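Local coordinates for protein Tube (PDB 1D2Z) that relays the Toll signal that sets embryonic dorsoventral polarity, its death domain pairing with that of the kinase Pelle to recruit Pelle to the plasma membrane and activate it, at residues B[6-11]-B[44-49]; B[30-35]-B[89-94]; B[63-68]-B[96-101]. All coordinates share one frame; numbering follows the deposited sequence.

Contact 1. Residues B[6-11]-B[44-49]; sequences SRNTEL and DVQACS
Asn8 and Gln46 join their side-chain amides across the gap between the N-terminal loop of the death domain and the short helix 45-49 of its helical bundle. A type I beta turn from Ser6 to Thr9 presents Arg7 and Asn8 to that helix. Asn8 ND2 donates to Gln46 OE1 at 2.8 Å with an N-H...O angle of 151°, and the two amide planes lie only 24° apart. The donor is nevertheless tilted from the plane of the Gln46 carbonyl, so the bond does not lie in it. The bend of Gln46 at chi2 (-62°) turns its amide toward Asn8. Its other end, NE2, gives a hydrogen to a water at 2.9 Å, and the same water donates to Glu10 OE2 at 3.2 Å; both ends of the Gln46 amide are therefore engaged with the loop, one directly and one through solvent. Glu10 OE1 pairs with Arg12.

Arg7 runs its aliphatic chain past the carbonyl of Ser49: CB lies 3.4 Å and CD 3.3 Å from Ser49 O. NE is also near this oxygen but badly angled for a hydrogen bond, and the charge is answered farther on, where NH1 forms a salt bridge with Glu133. In return, CB of Ser49 rests 3.4 Å from Arg7 O. The Ser49 hydroxyl turns back into its own helix, is also hydrogen-bonded to Thr106 OG1, and donates to Val45 O at 2.7 Å from above the carbonyl plane.

Contact 2. Residues B[30-35]-B[89-94]; sequences SCWRKL and QMMIDE
Met91 of helix 87-96 reaches across to Trp32 and Leu35 of helix 31-38, an apolar contact in the core of the death-domain helical bundle. Along the second helix, Gln89 comes first: its backbone N is held by Ser86 OG, while its side chain packs on Tyr20 of helix 16-27. Met90 turns to Ala77 of helix 68-80.

Met91 then carries the contact alone from this side. Its CG is anti to the backbone N (chi1 179°), which sends the chain toward helix 31-38, and bends at chi2 and chi3 curl the thioether so that CE touches both partners. That methyl lies 3.7 Å from Leu35 CD2 and 3.9 Å from Trp32 CB, while Met91 CB and CG both approach Trp32 CE3, each at 4.1 Å, obliquely to the ring. The Met91 and Trp32 side chains run past one another in opposite directions; Leu35 meets Met91 roughly at a right angle.

Ile92 follows and faces Ile19 and Leu22 of helix 16-27. Asp93 OD1 forms a salt bridge with Lys96 NZ, and Glu94 packs on Tyr66. Neighbouring residues of this helix thus face different helices of the bundle. Across the gap, Lys34, on another side of helix 31-38, hydrogen-bonds through NZ to Gln72 of the Pelle death domain, so the helix that supplies the core also meets the signalling partner. The Trp32 indole takes a chi1 of 60°, with CG between backbone N and carbonyl carbon, and one of its faces is covered by Arg33 CG, 3.4 Å above the ring centre.

Contact 3. Residues B[63-68]-B[96-101]; sequences GFKYTA and KTSGKL
Lys65 and Ser98 meet where two loops of the death-domain bundle come together: loop 63-68, leading into helix 68-80, and loop 96-101, following helix 87-96. The backbones stay well apart, with the CA atoms of Lys65 and Gly99 at 9.8 Å, so long side chains have to span the distance.

From CB, which points toward the opposite loop, the Lys65 chain continues to CG, placed anti to the backbone N (chi1 176°). CG lies over the centre of the neighbouring Tyr66 ring, 3.7 Å above its plane, so the two consecutive side chains travel across the gap together. CD carries on beyond the ring centre after a bend at chi2; the side chain as a whole also packs on Glu103. CE is the first atom to reach the far side, 3.9 Å from Ser98 CB. NZ ends 3.3 Å from Ser98 OG and close to Gly99 N, but the latter is another donor and forms no hydrogen bond with it.

A water also bridges the two loops. It accepts from Lys65 NZ at 2.8 Å and donates to Ser98 OG, tying ammonium and hydroxyl together. The hydroxyl is turned by a chi1 of 70° and has its own bond to Trp95 O near the end of helix 87-96. Tyr66 adds a looser approach, its OH 3.8 Å from Ser98 CB. At the far end of the first loop Thr67 is the N-cap of helix 68-80, its OG1 receiving Gln69 N. On the side of the second loop, the oxygen of the bridging water lies 2.7 Å from Ser98 OG.

In the fold
All three contacts lie in one death domain and follow the order 6-11, 30-35, 44-49, 63-68, 89-94, 96-101 along the chain. Contacts 1 and 2 interleave, as do contacts 2 and 3, whereas contact 1 closes before contact 3 opens. Contacts 1 and 2 sit on opposite sides of the chain's centre, their own centres about 18 Å apart. Contact 3 is about 15 Å from contact 1 and 12 Å from contact 2, centre to centre, and touches both: Leu11 CB lies 4.1 Å from Lys96 CB, and Glu94 O 4.0 Å from Tyr66 OH. They tie loops and helices together, partly through helix 87-96, while helix 31-38, in contact 2, also meets the Pelle death domain.

Contact 1. Residues B[6-11]-B[44-49]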
loop_
_atom_site.group_PDB
_atom_site.type_symbol
_atom_site.label_atom_id
_atom_site.label_comp_id
_atom_site.label_asym_id
_atom_site.label_seq_id
_atom_site.Cartn_x
_atom_site.Cartn_y
_atom_site.Cartn_z
ATOM N N SER B 6 -20.831 2.702 4.147
ATOM C CA SER B 6 -20.937 3.848 3.260
ATOM C C SER B 6 -19.801 4.808 3.613
ATOM O O SER B 6 -19.152 4.659 4.651
ATOM C CB SER B 6 -22.290 4.544 3.432
ATOM O OG SER B 6 -22.299 5.373 4.580
ATOM N N ARG B 7 -19.563 5.789 2.750
ATOM C CA ARG B 7 -18.510 6.768 2.981
ATOM C C ARG B 7 -18.693 7.517 4.294
ATOM O O ARG B 7 -17.721 7.949 4.907
ATOM C CB ARG B 7 -18.460 7.772 1.826
ATOM C CG ARG B 7 -17.685 7.294 0.618
ATOM C CD ARG B 7 -17.917 8.204 -0.582
ATOM N NE ARG B 7 -16.724 8.343 -1.416
ATOM C CZ ARG B 7 -16.073 7.332 -1.984
ATOM N NH1 ARG B 7 -16.494 6.088 -1.813
ATOM N NH2 ARG B 7 -15.000 7.566 -2.730
ATOM N N ASN B 8 -19.947 7.641 4.726
ATOM C CA ASN B 8 -20.284 8.350 5.955
ATOM C C ASN B 8 -20.210 7.507 7.225
ATOM O O ASN B 8 -20.361 8.029 8.327
ATOM C CB ASN B 8 -21.672 8.978 5.824
ATOM C CG ASN B 8 -21.758 9.945 4.666
ATOM O OD1 ASN B 8 -22.132 9.569 3.557
ATOM N ND2 ASN B 8 -21.380 11.195 4.910
ATOM N N THR B 9 -19.998 6.206 7.070
ATOM C CA THR B 9 -19.893 5.311 8.218
ATOM C C THR B 9 -18.612 5.619 8.988
ATOM O O THR B 9 -17.528 5.655 8.407
ATOM C CB THR B 9 -19.845 3.848 7.762
ATOM O OG1 THR B 9 -21.026 3.555 7.009
ATOM C CG2 THR B 9 -19.740 2.904 8.959
ATOM N N GLU B 10 -18.740 5.870 10.286
ATOM C CA GLU B 10 -17.576 6.162 11.115
ATOM C C GLU B 10 -16.755 4.893 11.311
ATOM O O GLU B 10 -17.310 3.800 11.407
ATOM C CB GLU B 10 -18.008 6.736 12.459
ATOM C CG GLU B 10 -18.797 8.029 12.335
ATOM C CD GLU B 10 -19.215 8.598 13.677
ATOM O OE1 GLU B 10 -19.600 7.813 14.569
ATOM O OE2 GLU B 10 -19.163 9.836 13.836
ATOM N N LEU B 11 -15.431 5.043 11.346
ATOM C CA LEU B 11 -14.537 3.899 11.509
ATOM C C LEU B 11 -14.838 3.085 12.764
ATOM O O LEU B 11 -14.710 1.861 12.754
ATOM C CB LEU B 11 -13.071 4.346 11.495
ATOM C CG LEU B 11 -12.589 5.024 10.207
ATOM C CD1 LEU B 11 -11.096 5.307 10.302
ATOM C CD2 LEU B 11 -12.890 4.138 9.006
ATOM N N ASP B 44 -14.017 18.633 8.554
ATOM C CA ASP B 44 -15.462 18.529 8.688
ATOM C C ASP B 44 -15.670 17.168 8.025
ATOM O O ASP B 44 -15.972 17.076 6.834
ATOM C CB ASP B 44 -16.155 19.648 7.895
ATOM C CG ASP B 44 -17.677 19.635 8.044
ATOM O OD1 ASP B 44 -18.243 18.634 8.541
ATOM O OD2 ASP B 44 -18.312 20.637 7.642
ATOM N N VAL B 45 -15.398 16.121 8.798
ATOM C CA VAL B 45 -15.480 14.730 8.361
ATOM C C VAL B 45 -16.635 14.353 7.446
ATOM O O VAL B 45 -16.417 13.752 6.396
ATOM C CB VAL B 45 -15.453 13.777 9.573
ATOM C CG1 VAL B 45 -15.688 12.349 9.135
ATOM C CG2 VAL B 45 -14.120 13.884 10.271
ATOM N N GLN B 46 -17.856 14.685 7.849
ATOM C CA GLN B 46 -19.026 14.359 7.041
ATOM C C GLN B 46 -18.978 15.038 5.674
ATOM O O GLN B 46 -19.263 14.413 4.654
ATOM C CB GLN B 46 -20.315 14.711 7.793
ATOM C CG GLN B 46 -20.603 13.793 8.991
ATOM C CD GLN B 46 -20.813 12.334 8.588
ATOM O OE1 GLN B 46 -21.471 12.043 7.587
ATOM N NE2 GLN B 46 -20.254 11.414 9.369
ATOM N N ALA B 47 -18.564 16.301 5.660
ATOM C CA ALA B 47 -18.459 17.064 4.422
ATOM C C ALA B 47 -17.310 16.559 3.541
ATOM O O ALA B 47 -17.365 16.678 2.319
ATOM C CB ALA B 47 -18.277 18.541 4.734
ATOM N N CYS B 48 -16.287 15.981 4.171
ATOM C CA CYS B 48 -15.118 15.458 3.462
ATOM C C CYS B 48 -15.237 13.991 3.048
ATOM O O CYS B 48 -14.390 13.492 2.305
ATOM C CB CYS B 48 -13.861 15.618 4.323
ATOM S SG CYS B 48 -13.255 17.305 4.533
ATOM N N SER B 49 -16.284 13.310 3.516
ATOM C CA SER B 49 -16.490 11.887 3.227
ATOM C C SER B 49 -16.830 11.505 1.788
ATOM O O SER B 49 -16.402 10.448 1.310
ATOM C CB SER B 49 -17.553 11.303 4.162
ATOM O OG SER B 49 -17.142 11.355 5.517
HETATM O O HOH W 1 -18.153 11.616 11.391
#

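Contact 2. Residues B[30-35]-B[89-94]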
loop_
_atom_site.group_PDB
_atom_site.type_symbol
_atom_site.label_atom_id
_atom_site.label_comp_id
_atom_site.label_asym_id
_atom_site.label_seq_id
_atom_site.Cartn_x
_atom_site.Cartn_y
_atom_site.Cartn_z
ATOM N N SER B 30 5.298 -0.771 7.542
ATOM C CA SER B 30 4.932 0.256 8.517
ATOM C C SER B 30 4.136 1.404 7.886
ATOM O O SER B 30 4.298 2.562 8.270
ATOM C CB SER B 30 6.204 0.800 9.187
ATOM O OG SER B 30 7.004 -0.256 9.699
ATOM N N CYS B 31 3.264 1.079 6.935
ATOM C CA CYS B 31 2.467 2.096 6.252
ATOM C C CYS B 31 1.512 2.889 7.136
ATOM O O CYS B 31 1.091 3.982 6.762
ATOM C CB CYS B 31 1.710 1.489 5.070
ATOM S SG CYS B 31 2.770 1.126 3.654
ATOM N N TRP B 32 1.187 2.352 8.311
ATOM C CA TRP B 32 0.293 3.054 9.232
ATOM C C TRP B 32 0.897 4.407 9.602
ATOM O O TRP B 32 0.171 5.380 9.819
ATOM C CB TRP B 32 0.030 2.222 10.493
ATOM C CG TRP B 32 1.254 1.896 11.290
ATOM C CD1 TRP B 32 2.067 0.814 11.134
ATOM C CD2 TRP B 32 1.796 2.651 12.381
ATOM N NE1 TRP B 32 3.079 0.845 12.058
ATOM C CE2 TRP B 32 2.937 1.960 12.839
ATOM C CE3 TRP B 32 1.428 3.844 13.017
ATOM C CZ2 TRP B 32 3.718 2.417 13.909
ATOM C CZ3 TRP B 32 2.203 4.302 14.083
ATOM C CH2 TRP B 32 3.336 3.586 14.517
ATOM N N ARG B 33 2.229 4.467 9.652
ATOM C CA ARG B 33 2.924 5.711 9.976
ATOM C C ARG B 33 2.662 6.771 8.914
ATOM O O ARG B 33 2.436 7.939 9.232
ATOM C CB ARG B 33 4.436 5.487 10.116
ATOM C CG ARG B 33 4.828 4.565 11.247
ATOM C CD ARG B 33 6.310 4.680 11.575
ATOM N NE ARG B 33 6.719 3.647 12.521
ATOM C CZ ARG B 33 7.640 2.722 12.265
ATOM N NH1 ARG B 33 8.267 2.704 11.094
ATOM N NH2 ARG B 33 7.892 1.773 13.160
ATOM N N LYS B 34 2.674 6.357 7.649
ATOM C CA LYS B 34 2.441 7.277 6.543
ATOM C C LYS B 34 1.030 7.856 6.595
ATOM O O LYS B 34 0.833 9.051 6.370
ATOM C CB LYS B 34 2.680 6.576 5.209
ATOM C CG LYS B 34 4.074 5.984 5.069
ATOM C CD LYS B 34 4.248 5.318 3.716
ATOM C CE LYS B 34 5.589 4.628 3.618
ATOM N NZ LYS B 34 5.842 4.120 2.246
ATOM N N LEU B 35 0.047 7.006 6.879
ATOM C CA LEU B 35 -1.340 7.457 6.975
ATOM C C LEU B 35 -1.514 8.392 8.174
ATOM O O LEU B 35 -2.042 9.495 8.039
ATOM C CB LEU B 35 -2.289 6.258 7.115
ATOM C CG LEU B 35 -3.750 6.534 7.510
ATOM C CD1 LEU B 35 -4.451 7.388 6.461
ATOM C CD2 LEU B 35 -4.485 5.217 7.699
ATOM N N GLN B 89 -3.506 -1.438 14.147
ATOM C CA GLN B 89 -4.714 -1.646 14.942
ATOM C C GLN B 89 -4.749 -0.618 16.072
ATOM O O GLN B 89 -5.771 0.034 16.304
ATOM C CB GLN B 89 -4.719 -3.065 15.508
ATOM C CG GLN B 89 -5.938 -3.435 16.336
ATOM C CD GLN B 89 -5.985 -4.919 16.643
ATOM O OE1 GLN B 89 -6.922 -5.615 16.250
ATOM N NE2 GLN B 89 -4.965 -5.415 17.335
ATOM N N MET B 90 -3.615 -0.445 16.749
ATOM C CA MET B 90 -3.526 0.526 17.835
ATOM C C MET B 90 -3.708 1.939 17.300
ATOM O O MET B 90 -4.352 2.770 17.939
ATOM C CB MET B 90 -2.191 0.406 18.568
ATOM C CG MET B 90 -2.066 -0.857 19.404
ATOM S SD MET B 90 -0.465 -0.998 20.219
ATOM C CE MET B 90 -0.275 0.639 20.827
ATOM N N MET B 91 -3.158 2.199 16.115
ATOM C CA MET B 91 -3.275 3.514 15.493
ATOM C C MET B 91 -4.742 3.845 15.211
ATOM O O MET B 91 -5.207 4.937 15.520
ATOM C CB MET B 91 -2.462 3.563 14.192
ATOM C CG MET B 91 -2.537 4.885 13.438
ATOM S SD MET B 91 -3.973 5.026 12.349
ATOM C CE MET B 91 -3.452 4.006 11.006
ATOM N N ILE B 92 -5.461 2.888 14.635
ATOM C CA ILE B 92 -6.868 3.086 14.313
ATOM C C ILE B 92 -7.729 3.187 15.576
ATOM O O ILE B 92 -8.619 4.027 15.635
ATOM C CB ILE B 92 -7.376 1.987 13.338
ATOM C CG1 ILE B 92 -6.610 2.104 12.011
ATOM C CG2 ILE B 92 -8.877 2.132 13.087
ATOM C CD1 ILE B 92 -6.820 0.964 11.054
ATOM N N ASP B 93 -7.425 2.383 16.601
ATOM C CA ASP B 93 -8.179 2.428 17.861
ATOM C C ASP B 93 -8.136 3.839 18.448
ATOM O O ASP B 93 -9.126 4.335 18.983
ATOM C CB ASP B 93 -7.609 1.445 18.893
ATOM C CG ASP B 93 -7.922 -0.001 18.572
ATOM O OD1 ASP B 93 -8.913 -0.278 17.865
ATOM O OD2 ASP B 93 -7.170 -0.876 19.044
ATOM N N GLU B 94 -6.974 4.474 18.341
ATOM C CA GLU B 94 -6.786 5.827 18.837
ATOM C C GLU B 94 -7.502 6.844 17.942
ATOM O O GLU B 94 -8.193 7.734 18.431
ATOM C CB GLU B 94 -5.287 6.150 18.898
ATOM C CG GLU B 94 -4.944 7.560 19.372
ATOM C CD GLU B 94 -5.253 7.788 20.844
ATOM O OE1 GLU B 94 -4.977 6.888 21.671
ATOM O OE2 GLU B 94 -5.762 8.880 21.175
#

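Contact 3. Residues B[63-68]-B[96-101]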
loop_
_atom_site.group_PDB
_atom_site.type_symbol
_atom_site.label_atom_id
_atom_site.label_comp_id
_atom_site.label_asym_id
_atom_site.label_seq_id
_atom_site.Cartn_x
_atom_site.Cartn_y
_atom_site.Cartn_z
ATOM N N GLY B 63 -3.214 22.446 9.511
ATOM C CA GLY B 63 -2.204 21.604 10.136
ATOM C C GLY B 63 -2.572 20.134 10.200
ATOM O O GLY B 63 -3.635 19.732 9.729
ATOM N N PHE B 64 -1.685 19.335 10.785
ATOM C CA PHE B 64 -1.905 17.898 10.923
ATOM C C PHE B 64 -2.349 17.534 12.331
ATOM O O PHE B 64 -1.906 18.142 13.303
ATOM C CB PHE B 64 -0.632 17.134 10.551
ATOM C CG PHE B 64 -0.245 17.289 9.109
ATOM C CD1 PHE B 64 -0.888 16.548 8.122
ATOM C CD2 PHE B 64 0.726 18.211 8.731
ATOM C CE1 PHE B 64 -0.574 16.724 6.779
ATOM C CE2 PHE B 64 1.047 18.395 7.388
ATOM C CZ PHE B 64 0.395 17.650 6.411
ATOM N N LYS B 65 -3.225 16.537 12.433
ATOM C CA LYS B 65 -3.743 16.088 13.721
ATOM C C LYS B 65 -2.673 15.525 14.649
ATOM O O LYS B 65 -2.585 15.911 15.819
ATOM C CB LYS B 65 -4.845 15.043 13.520
ATOM C CG LYS B 65 -5.369 14.462 14.824
ATOM C CD LYS B 65 -6.875 14.282 14.809
ATOM C CE LYS B 65 -7.390 14.058 16.227
ATOM N NZ LYS B 65 -8.874 14.129 16.321
ATOM N N TYR B 66 -1.871 14.607 14.125
ATOM C CA TYR B 66 -0.817 13.971 14.899
ATOM C C TYR B 66 0.574 14.431 14.474
ATOM O O TYR B 66 0.762 14.947 13.373
ATOM C CB TYR B 66 -0.916 12.454 14.754
ATOM C CG TYR B 66 -2.248 11.866 15.161
ATOM C CD1 TYR B 66 -2.624 11.802 16.503
ATOM C CD2 TYR B 66 -3.125 11.351 14.206
ATOM C CE1 TYR B 66 -3.839 11.236 16.886
ATOM C CE2 TYR B 66 -4.343 10.783 14.579
ATOM C CZ TYR B 66 -4.691 10.728 15.920
ATOM O OH TYR B 66 -5.889 10.167 16.299
ATOM N N THR B 67 1.542 14.263 15.370
ATOM C CA THR B 67 2.929 14.628 15.093
ATOM C C THR B 67 3.770 13.358 15.122
ATOM O O THR B 67 3.266 12.278 15.441
ATOM C CB THR B 67 3.492 15.588 16.158
ATOM O OG1 THR B 67 3.468 14.944 17.437
ATOM C CG2 THR B 67 2.678 16.866 16.218
ATOM N N ALA B 68 5.062 13.494 14.833
ATOM C CA ALA B 68 5.968 12.351 14.847
ATOM C C ALA B 68 6.041 11.754 16.252
ATOM O O ALA B 68 6.435 10.598 16.427
ATOM C CB ALA B 68 7.352 12.771 14.371
ATOM N N LYS B 96 -10.044 6.334 15.556
ATOM C CA LYS B 96 -11.494 6.129 15.458
ATOM C C LYS B 96 -12.336 6.795 16.548
ATOM O O LYS B 96 -13.489 7.161 16.307
ATOM C CB LYS B 96 -11.816 4.632 15.419
ATOM C CG LYS B 96 -11.649 3.934 16.764
ATOM C CD LYS B 96 -11.826 2.440 16.669
ATOM C CE LYS B 96 -11.756 1.816 18.055
ATOM N NZ LYS B 96 -11.732 0.338 17.981
ATOM N N THR B 97 -11.769 6.936 17.742
ATOM C CA THR B 97 -12.479 7.545 18.867
ATOM C C THR B 97 -12.101 9.007 19.053
ATOM O O THR B 97 -12.651 9.689 19.917
ATOM C CB THR B 97 -12.173 6.810 20.199
ATOM O OG1 THR B 97 -10.793 6.990 20.540
ATOM C CG2 THR B 97 -12.469 5.322 20.080
ATOM N N SER B 98 -11.152 9.479 18.249
ATOM C CA SER B 98 -10.685 10.858 18.347
ATOM C C SER B 98 -11.713 11.878 17.870
ATOM O O SER B 98 -12.680 11.537 17.185
ATOM C CB SER B 98 -9.373 11.039 17.580
ATOM O OG SER B 98 -9.571 10.957 16.182
ATOM N N GLY B 99 -11.480 13.135 18.232
ATOM C CA GLY B 99 -12.383 14.200 17.843
ATOM C C GLY B 99 -13.523 14.408 18.817
ATOM O O GLY B 99 -13.539 13.822 19.900
ATOM N N LYS B 100 -14.491 15.233 18.424
ATOM C CA LYS B 100 -15.638 15.525 19.278
ATOM C C LYS B 100 -16.985 15.208 18.624
ATOM O O LYS B 100 -17.534 14.121 18.814
ATOM C CB LYS B 100 -15.596 16.988 19.743
ATOM C CG LYS B 100 -14.373 17.330 20.589
ATOM C CD LYS B 100 -14.391 18.772 21.074
ATOM C CE LYS B 100 -13.152 19.079 21.911
ATOM N NZ LYS B 100 -13.128 20.483 22.409
ATOM N N LEU B 101 -17.518 16.164 17.869
ATOM C CA LEU B 101 -18.802 15.989 17.198
ATOM C C LEU B 101 -18.628 15.333 15.827
ATOM O O LEU B 101 -18.625 14.104 15.710
ATOM C CB LEU B 101 -19.513 17.344 17.059
ATOM C CG LEU B 101 -19.818 18.123 18.345
ATOM C CD1 LEU B 101 -20.351 19.502 17.993
ATOM C CD2 LEU B 101 -20.816 17.361 19.208
HETATM O O HOH W 2 -10.871 12.883 14.751
#